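Local coordinates for uncharacterized protein (Pseudomonas aeruginosa PAO1, PDB 4R1D) that probably acts as a lipase effector of the H2 type VI secretion system, with an alpha/beta hydrolase fold, a bound calcium ion and an inhibitor partner, Tli4, at residues P365-E368 and I369-T373. Residues are numbered along the deposited sequence; the frame is centred on the assembly and turned at random.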
loop_
_atom_site.group_PDB
_atom_site.type_symbol
_atom_site.label_atom_id
_atom_site.label_comp_id
_atom_site.label_asym_id
_atom_site.label_seq_id
_atom_site.Cartn_x
_atom_site.Cartn_y
_atom_site.Cartn_z
ATOM N N PRO A 365 0.385 18.348 -15.680
ATOM C CA PRO A 365 1.508 17.567 -15.162
ATOM C C PRO A 365 1.493 16.158 -15.724
ATOM O O PRO A 365 2.555 15.544 -15.831
ATOM C CB PRO A 365 1.260 17.542 -13.640
ATOM C CG PRO A 365 -0.213 17.780 -13.486
ATOM C CD PRO A 365 -0.601 18.689 -14.639
ATOM N N TYR A 366 0.312 15.659 -16.091
ATOM C CA TYR A 366 0.208 14.295 -16.600
ATOM C C TYR A 366 1.019 14.105 -17.878
ATOM O O TYR A 366 1.797 13.148 -17.987
ATOM C CB TYR A 366 -1.261 13.891 -16.791
ATOM C CG TYR A 366 -2.088 14.226 -15.575
ATOM C CD1 TYR A 366 -2.045 13.430 -14.440
ATOM C CD2 TYR A 366 -2.878 15.374 -15.541
ATOM C CE1 TYR A 366 -2.784 13.764 -13.307
ATOM C CE2 TYR A 366 -3.622 15.706 -14.420
ATOM C CZ TYR A 366 -3.568 14.897 -13.311
ATOM O OH TYR A 366 -4.306 15.232 -12.208
ATOM N N GLU A 367 0.859 15.019 -18.832
ATOM C CA GLU A 367 1.591 14.913 -20.093
ATOM C C GLU A 367 2.975 15.553 -20.011
ATOM O O GLU A 367 3.942 15.046 -20.579
ATOM C CB GLU A 367 0.798 15.562 -21.235
ATOM C CG GLU A 367 -0.588 14.973 -21.465
ATOM C CD GLU A 367 -0.550 13.546 -21.978
ATOM O OE1 GLU A 367 0.408 13.193 -22.695
ATOM O OE2 GLU A 367 -1.482 12.778 -21.658
ATOM N N GLU A 368 3.065 16.676 -19.308
ATOM C CA GLU A 368 4.314 17.427 -19.238
ATOM C C GLU A 368 5.399 16.762 -18.398
ATOM O O GLU A 368 6.583 16.910 -18.672
ATOM C CB GLU A 368 4.058 18.842 -18.722
ATOM C CG GLU A 368 3.127 19.651 -19.596
ATOM C CD GLU A 368 3.095 21.090 -19.163
ATOM O OE1 GLU A 368 4.185 21.683 -19.050
ATOM O OE2 GLU A 368 1.997 21.611 -18.894
ATOM N N ILE A 369 4.993 16.022 -17.376
ATOM C CA ILE A 369 5.953 15.445 -16.437
ATOM C C ILE A 369 5.789 13.932 -16.305
ATOM O O ILE A 369 6.732 13.181 -16.546
ATOM C CB ILE A 369 5.810 16.090 -15.048
ATOM C CG1 ILE A 369 6.023 17.606 -15.145
ATOM C CG2 ILE A 369 6.805 15.501 -14.075
ATOM C CD1 ILE A 369 5.702 18.376 -13.855
ATOM N N TYR A 370 4.588 13.482 -15.947
ATOM C CA TYR A 370 4.414 12.073 -15.555
ATOM C C TYR A 370 4.646 11.064 -16.685
ATOM O O TYR A 370 5.253 10.025 -16.457
ATOM C CB TYR A 370 3.055 11.822 -14.881
ATOM C CG TYR A 370 2.751 12.782 -13.764
ATOM C CD1 TYR A 370 3.778 13.415 -13.074
ATOM C CD2 TYR A 370 1.432 13.065 -13.398
ATOM C CE1 TYR A 370 3.509 14.316 -12.051
ATOM C CE2 TYR A 370 1.148 13.962 -12.379
ATOM C CZ TYR A 370 2.193 14.590 -11.712
ATOM O OH TYR A 370 1.915 15.482 -10.702
ATOM N N LYS A 371 4.168 11.376 -17.890
ATOM C CA LYS A 371 4.383 10.508 -19.048
ATOM C C LYS A 371 5.612 10.908 -19.875
ATOM O O LYS A 371 6.031 10.171 -20.770
ATOM C CB LYS A 371 3.127 10.455 -19.930
ATOM C CG LYS A 371 1.938 9.779 -19.239
ATOM C CD LYS A 371 0.851 9.370 -20.228
ATOM C CE LYS A 371 -0.136 10.488 -20.447
ATOM N NZ LYS A 371 -1.273 10.099 -21.332
ATOM N N ASN A 372 6.181 12.070 -19.577
ATOM C CA ASN A 372 7.393 12.524 -20.267
ATOM C C ASN A 372 8.565 11.564 -20.044
ATOM O O ASN A 372 8.887 11.224 -18.903
ATOM C CB ASN A 372 7.756 13.928 -19.791
ATOM C CG ASN A 372 8.941 14.517 -20.539
ATOM O OD1 ASN A 372 10.083 14.112 -20.328
ATOM N ND2 ASN A 372 8.675 15.501 -21.395
ATOM N N THR A 373 9.191 11.114 -21.129
ATOM C CA THR A 373 10.269 10.138 -21.019
ATOM C C THR A 373 11.668 10.738 -21.115
ATOM O O THR A 373 12.654 9.999 -21.118
ATOM C CB THR A 373 10.137 9.004 -22.064
ATOM O OG1 THR A 373 10.187 9.552 -23.387
ATOM C CG2 THR A 373 8.823 8.254 -21.872
HETATM O O HOH W 1 6.149 15.558 -22.527
#
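In the short helix 365-370, Y366 and Y370 pair one turn apart in an offset edge-to-face stack, in which the edge of Y370 is turned toward the face of Y366. The ring planes stand at 81° with centroids 5.6 Å apart, and CD1 of Y366 meets CD2 of Y370 at 3.6 Å. P365 flanks the pair, its CB 3.6 Å from CZ of Y370. Both phenols are tied to neighbouring parts of the fold, Y366 OH to H415 on helix 400-421 and Y370 OH to the carbonyl of P328.

The backbone widens here into a pi-type turn. P365 O is gripped twice: Y370 N approaches at 2.9 Å almost in line with the C=O bond, while I369 N, also at 2.9 Å, comes from above the carbonyl plane. K371 N likewise reaches back five residues to Y366 O.

K371 NZ bridges to E367 OE2 at 2.7 Å, on the syn side of the carboxylate, tilted 24° out of its plane. A bend at chi2 (-67°) turns the end of the glutamate back toward the lysine, whose ammonium also pairs with D409. A water accepts from N372 ND2 and donates to E367 O; OD1 of the same amide hydrogen-bonds T374 OG1. The salt bridge and tyrosine pair keep ordinary i/i+4 helical spacing, whereas the i/i+5 N-H to C=O bonds are the signature of a short helix with a pi-type turn within it.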